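Local coordinates for cellulase (Clostridium cellulovorans, PDB 6UI3), which probably hydrolyses internal beta-1,4 linkages of cellulose and related plant-wall glucans and xylans, acting as the broad-specificity family 5 endoglucanase domain of a longer dockerin-bearing protein, at residues Q114-E117 and A118-A121; A122-N125 and E126-V130. One frame throughout, in Å; residues are numbered along the deposited sequence.

Contact 1: residues Q114-E117 and A118-A121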
ATOM      1  N   GLN A 114       0.618 -16.131  -8.469  1.00  8.46           N
ATOM      2  CA  GLN A 114      -0.102 -17.311  -8.943  1.00  9.04           C
ATOM      3  C   GLN A 114      -1.565 -17.000  -9.249  1.00  9.00           C
ATOM      4  O   GLN A 114      -2.431 -17.875  -9.151  1.00  9.45           O
ATOM      5  CB  GLN A 114       0.047 -18.464  -7.957  1.00  9.53           C
ATOM      6  CG  GLN A 114       1.518 -18.865  -7.766  1.00 10.13           C
ATOM      7  CD  GLN A 114       1.669 -20.034  -6.834  1.00 10.98           C
ATOM      8  OE1 GLN A 114       1.162 -20.021  -5.721  1.00 11.08           O
ATOM      9  NE2 GLN A 114       2.350 -21.069  -7.302  1.00 12.55           N
ATOM     10  N   PHE A 115      -1.841 -15.774  -9.700  1.00  8.87           N
ATOM     11  CA  PHE A 115      -3.204 -15.353 -10.052  1.00  9.20           C
ATOM     12  C   PHE A 115      -3.541 -15.804 -11.466  1.00 10.01           C
ATOM     13  O   PHE A 115      -3.556 -15.031 -12.426  1.00 11.02           O
ATOM     14  CB  PHE A 115      -3.379 -13.851  -9.827  1.00  9.31           C
ATOM     15  CG  PHE A 115      -3.673 -13.520  -8.381  1.00  8.16           C
ATOM     16  CD1 PHE A 115      -2.672 -13.577  -7.417  1.00  8.29           C
ATOM     17  CD2 PHE A 115      -4.970 -13.223  -7.968  1.00  8.68           C
ATOM     18  CE1 PHE A 115      -2.954 -13.353  -6.073  1.00  7.82           C
ATOM     19  CE2 PHE A 115      -5.256 -12.989  -6.634  1.00  8.59           C
ATOM     20  CZ  PHE A 115      -4.260 -13.038  -5.689  1.00  8.32           C
ATOM     21  N   ASP A 116      -3.832 -17.100 -11.576  1.00  9.93           N
ATOM     22  CA  ASP A 116      -4.186 -17.757 -12.827  1.00 10.20           C
ATOM     23  C   ASP A 116      -5.145 -18.903 -12.513  1.00 10.30           C
ATOM     24  O   ASP A 116      -5.291 -19.321 -11.368  1.00 10.34           O
ATOM     25  CB  ASP A 116      -2.933 -18.211 -13.598  1.00 11.96           C
ATOM     26  CG  ASP A 116      -1.960 -18.999 -12.731  1.00 13.80           C
ATOM     27  OD1 ASP A 116      -2.388 -20.018 -12.172  1.00 12.70           O
ATOM     28  OD2 ASP A 116      -0.782 -18.582 -12.586  1.00 14.16           O
ATOM     29  N   GLU A 117      -5.804 -19.421 -13.549  1.00 11.73           N
ATOM     30  CA  GLU A 117      -6.781 -20.484 -13.309  1.00 13.27           C
ATOM     31  C   GLU A 117      -6.139 -21.738 -12.734  1.00 12.81           C
ATOM     32  O   GLU A 117      -6.764 -22.441 -11.933  1.00 13.47           O
ATOM     33  CB  GLU A 117      -7.536 -20.830 -14.587  1.00 16.08           C
ATOM     34  CG  GLU A 117      -8.648 -19.850 -14.921  1.00 21.88           C
ATOM     35  CD  GLU A 117      -9.794 -19.898 -13.923  1.00 25.74           C
ATOM     36  OE1 GLU A 117     -10.075 -20.991 -13.386  1.00 27.17           O
ATOM     37  OE2 GLU A 117     -10.424 -18.849 -13.689  1.00 26.77           O
ATOM     38  N   ALA A 118      -4.908 -22.047 -13.143  1.00 12.99           N
ATOM     39  CA  ALA A 118      -4.231 -23.237 -12.642  1.00 13.14           C
ATOM     40  C   ALA A 118      -4.079 -23.228 -11.124  1.00 13.18           C
ATOM     41  O   ALA A 118      -4.057 -24.293 -10.502  1.00 14.74           O
ATOM     42  CB  ALA A 118      -2.862 -23.372 -13.311  1.00 14.55           C
ATOM     43  N   HIS A 119      -3.974 -22.058 -10.501  1.00 10.44           N
ATOM     44  CA  HIS A 119      -3.770 -21.966  -9.058  1.00 10.00           C
ATOM     45  C   HIS A 119      -4.936 -21.326  -8.314  1.00 10.13           C
ATOM     46  O   HIS A 119      -4.841 -21.133  -7.100  1.00 10.06           O
ATOM     47  CB  HIS A 119      -2.475 -21.213  -8.725  1.00  9.63           C
ATOM     48  CG  HIS A 119      -1.259 -21.836  -9.330  1.00 10.76           C
ATOM     49  ND1 HIS A 119      -0.843 -21.553 -10.610  1.00 12.01           N
ATOM     50  CD2 HIS A 119      -0.380 -22.742  -8.840  1.00 11.28           C
ATOM     51  CE1 HIS A 119       0.234 -22.268 -10.892  1.00 12.73           C
ATOM     52  NE2 HIS A 119       0.542 -22.985  -9.827  1.00 12.33           N
ATOM     53  N   LYS A 120      -6.042 -21.022  -9.003  1.00 10.80           N
ATOM     54  CA  LYS A 120      -7.101 -20.214  -8.401  1.00 10.47           C
ATOM     55  C   LYS A 120      -7.616 -20.809  -7.093  1.00  9.23           C
ATOM     56  O   LYS A 120      -7.739 -20.102  -6.087  1.00 10.11           O
ATOM     57  CB  LYS A 120      -8.253 -20.022  -9.386  1.00 11.80           C
ATOM     58  CG  LYS A 120      -9.441 -19.267  -8.776  1.00 13.99           C
ATOM     59  CD  LYS A 120     -10.508 -18.915  -9.783  1.00 18.15           C
ATOM     60  CE  LYS A 120     -11.299 -20.132 -10.184  1.00 21.93           C
ATOM     61  NZ  LYS A 120     -12.335 -19.796 -11.210  1.00 26.48           N
ATOM     62  N   ALA A 121      -7.996 -22.085  -7.099  1.00 10.20           N
ATOM     63  CA  ALA A 121      -8.553 -22.674  -5.884  1.00 11.14           C
ATOM     64  C   ALA A 121      -7.545 -22.604  -4.744  1.00 10.92           C
ATOM     65  O   ALA A 121      -7.897 -22.274  -3.604  1.00 11.02           O
ATOM     66  CB  ALA A 121      -8.996 -24.118  -6.141  1.00 13.98           C
TER
HETATM   67  O   HOH W   1      -7.381 -23.847  -9.510  0.99 18.16           O
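Asp116 holds the imidazole of His119 by its edge: His119 ND1 donates to Asp116 OD1 at 2.7 Å, nearly straight at 166°. The oxygen lies almost in the ring plane and accepts the bond on its syn lone pair, although the carboxylate itself is turned well out of the plane of the ring. The torsion behind this is chi1 of Asp116, 50°, which sets CG between the backbone N and the carbonyl carbon and brings OD1 close to both His119 N and His119 ND1. Asp116 OD1 also takes a weak bond from His119 N (3.1 Å), and that same His119 N gives a further bond to Asp116 O at 3.2 Å, arriving from above the carbonyl plane.

Over one face of the imidazole lies Gln114. Its amide is stacked on the ring, the planes 25° apart, with Gln114 NE2 3.6 Å from His119 CD2, while Gln114 CB makes an off-centre CH-pi contact. Stack and edge bond together should fix the rotation of the ring.

On the helix side, Glu117 and Lys120 run side by side, and Lys120 NZ forms a long salt bridge to Glu117 OE2 (3.3 Å). The ammonium has a stronger partner in Glu171, so it joins two carboxylates. Water 1 lies between Glu117 O and Ala121 N, accepting from Ala121 N at 3.0 Å, and so bridges the first turn.

Farther out, Asp116 OD2 is bonded to His155 ND1, so the carboxylate is gripped through both oxygens, which probably favours its anionic form. Glu164 accepts from Glu117 N, and Phe115, the centre of an inverse gamma turn, meets Tyr172 edge-to-face. This is a loop-to-helix turn at the surface of a TIM barrel, built round a His-carboxylate hydrogen bond where the chain enters helix 120-137.

Contact 2: residues A122-N125 and E126-V130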
ATOM      1  N   ALA A 122      -6.274 -22.888  -5.033  1.00 10.02           N
ATOM      2  CA  ALA A 122      -5.264 -22.899  -3.982  1.00  9.63           C
ATOM      3  C   ALA A 122      -5.001 -21.509  -3.421  1.00  9.59           C
ATOM      4  O   ALA A 122      -4.792 -21.362  -2.210  1.00  9.56           O
ATOM      5  CB  ALA A 122      -3.970 -23.511  -4.507  1.00 11.40           C
ATOM      6  N   ILE A 123      -4.963 -20.476  -4.272  1.00  8.66           N
ATOM      7  CA  ILE A 123      -4.670 -19.136  -3.753  1.00  8.85           C
ATOM      8  C   ILE A 123      -5.857 -18.590  -2.969  1.00  8.51           C
ATOM      9  O   ILE A 123      -5.683 -17.873  -1.972  1.00  8.78           O
ATOM     10  CB  ILE A 123      -4.188 -18.142  -4.838  1.00  9.15           C
ATOM     11  CG1 ILE A 123      -5.332 -17.678  -5.739  1.00  9.49           C
ATOM     12  CG2 ILE A 123      -3.033 -18.739  -5.616  1.00  9.54           C
ATOM     13  CD1 ILE A 123      -4.894 -16.717  -6.847  1.00 10.52           C
ATOM     14  N   ILE A 124      -7.073 -18.907  -3.390  1.00  8.46           N
ATOM     15  CA  ILE A 124      -8.225 -18.443  -2.632  1.00  9.46           C
ATOM     16  C   ILE A 124      -8.276 -19.149  -1.281  1.00  9.18           C
ATOM     17  O   ILE A 124      -8.605 -18.541  -0.255  1.00  9.19           O
ATOM     18  CB  ILE A 124      -9.521 -18.562  -3.458  1.00 10.12           C
ATOM     19  CG1 ILE A 124      -9.466 -17.594  -4.656  1.00 10.58           C
ATOM     20  CG2 ILE A 124     -10.742 -18.283  -2.582  1.00 11.37           C
ATOM     21  CD1 ILE A 124     -10.624 -17.636  -5.602  1.00 12.86           C
ATOM     22  N   ASN A 125      -7.926 -20.435  -1.249  1.00  8.82           N
ATOM     23  CA  ASN A 125      -7.895 -21.162   0.019  1.00  9.56           C
ATOM     24  C   ASN A 125      -6.825 -20.605   0.960  1.00  9.51           C
ATOM     25  O   ASN A 125      -7.101 -20.327   2.136  1.00  9.37           O
ATOM     26  CB  ASN A 125      -7.686 -22.650  -0.252  1.00 10.64           C
ATOM     27  CG  ASN A 125      -7.710 -23.480   1.009  1.00 11.27           C
ATOM     28  OD1 ASN A 125      -8.698 -23.507   1.742  1.00 13.34           O
ATOM     29  ND2 ASN A 125      -6.614 -24.149   1.275  1.00 12.34           N
ATOM     30  N   GLU A 126      -5.603 -20.399   0.456  1.00  8.62           N
ATOM     31  CA  GLU A 126      -4.559 -19.841   1.309  1.00  8.53           C
ATOM     32  C   GLU A 126      -4.913 -18.430   1.761  1.00  8.31           C
ATOM     33  O   GLU A 126      -4.773 -18.095   2.945  1.00  8.75           O
ATOM     34  CB  GLU A 126      -3.199 -19.875   0.602  1.00  8.75           C
ATOM     35  CG  GLU A 126      -2.063 -19.333   1.470  1.00  8.94           C
ATOM     36  CD  GLU A 126      -0.688 -19.411   0.825  1.00 10.02           C
ATOM     37  OE1 GLU A 126      -0.565 -19.975  -0.282  1.00 10.92           O
ATOM     38  OE2 GLU A 126       0.278 -18.895   1.438  1.00 10.45           O
ATOM     39  N   GLY A 127      -5.389 -17.589   0.852  1.00  8.12           N
ATOM     40  CA  GLY A 127      -5.765 -16.240   1.252  1.00  8.36           C
ATOM     41  C   GLY A 127      -6.881 -16.224   2.280  1.00  8.89           C
ATOM     42  O   GLY A 127      -6.889 -15.391   3.195  1.00  8.64           O
ATOM     43  N   THR A 128      -7.843 -17.140   2.142  1.00  8.62           N
ATOM     44  CA  THR A 128      -8.934 -17.231   3.110  1.00  8.05           C
ATOM     45  C   THR A 128      -8.401 -17.616   4.485  1.00  8.52           C
ATOM     46  O   THR A 128      -8.766 -17.009   5.500  1.00  8.75           O
ATOM     47  CB  THR A 128      -9.975 -18.248   2.643  1.00  8.83           C
ATOM     48  OG1 THR A 128     -10.647 -17.750   1.472  1.00  9.72           O
ATOM     49  CG2 THR A 128     -11.023 -18.524   3.708  1.00  9.90           C
ATOM     50  N   ILE A 129      -7.537 -18.629   4.542  1.00  8.48           N
ATOM     51  CA  ILE A 129      -7.026 -19.101   5.828  1.00  9.06           C
ATOM     52  C   ILE A 129      -6.148 -18.037   6.488  1.00  8.32           C
ATOM     53  O   ILE A 129      -6.231 -17.806   7.703  1.00  8.84           O
ATOM     54  CB  ILE A 129      -6.297 -20.443   5.628  1.00  8.98           C
ATOM     55  CG1 ILE A 129      -7.312 -21.521   5.244  1.00  9.64           C
ATOM     56  CG2 ILE A 129      -5.512 -20.826   6.882  1.00 10.55           C
ATOM     57  CD1 ILE A 129      -6.690 -22.786   4.711  1.00 11.27           C
ATOM     58  N   VAL A 130      -5.316 -17.356   5.701  1.00  8.23           N
ATOM     59  CA  VAL A 130      -4.445 -16.305   6.229  1.00  8.06           C
ATOM     60  C   VAL A 130      -5.263 -15.102   6.686  1.00  7.56           C
ATOM     61  O   VAL A 130      -5.086 -14.613   7.810  1.00  7.58           O
ATOM     62  CB  VAL A 130      -3.366 -15.936   5.190  1.00  8.14           C
ATOM     63  CG1 VAL A 130      -2.633 -14.667   5.599  1.00  8.91           C
ATOM     64  CG2 VAL A 130      -2.389 -17.095   4.994  1.00  9.84           C
TER
HETATM   65  O   HOH W   2      -1.831 -21.096  -2.416  0.95 14.80           O
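Ile124 O receives two bonds from Thr128, one from OG1 at 2.8 Å and one from the backbone N at 2.9 Å, the two donors reaching it from opposite faces of the carbonyl plane. The hydroxyl gets there because chi1 of Thr128, -68°, lays OG1 beside its own backbone N, turned back toward the preceding turn. The other main-chain bonds follow the i to i+4 pattern: Glu126 N to Ala122 O, Gly127 N to Ile123 O and Ile129 N to Asn125 O.

Water adds a further link. Water 2 donates to Glu126 OE1 at 2.7 Å and weakly to Ala122 O, while the other carboxylate oxygen, OE2, is hydrogen-bonded to Tyr73 OH.

The remaining side-chain contacts are van der Waals, methyl groups against polar atoms. The methyl Ile129 CD1 rests against the amide of Asn125, 3.7 Å from Asn125 OD1, and Ile124 CG2 lies 4.1 Å from Thr128 OG1. Beyond the segments, Ile123 and Thr128 pack on helix 163-182. These are the regular turns of an alpha-helix, with a threonine hydroxyl bonded back to the carbonyl four residues earlier, in the beta-alpha-beta unit of strands 101-105 and 145-148 of the TIM barrel.

Contact 1 and contact 2 follow one another along the chain, their centres about 11 Å apart: residues 114-121 lead from the loop after strand 101-105 into helix 120-137, and residues 122-130 carry that helix onward toward strand 145-148. They meet at Ile123, whose CD1 lies 3.6 Å from Gln114 O and 3.7 Å from Phe115 CD2, so the entering loop folds back against the helix it starts. Both also touch the next outer helix, 163-182. Together they form part of the outer layer of the eight-stranded barrel, joining the third strand to the fourth within the family 5 catalytic domain.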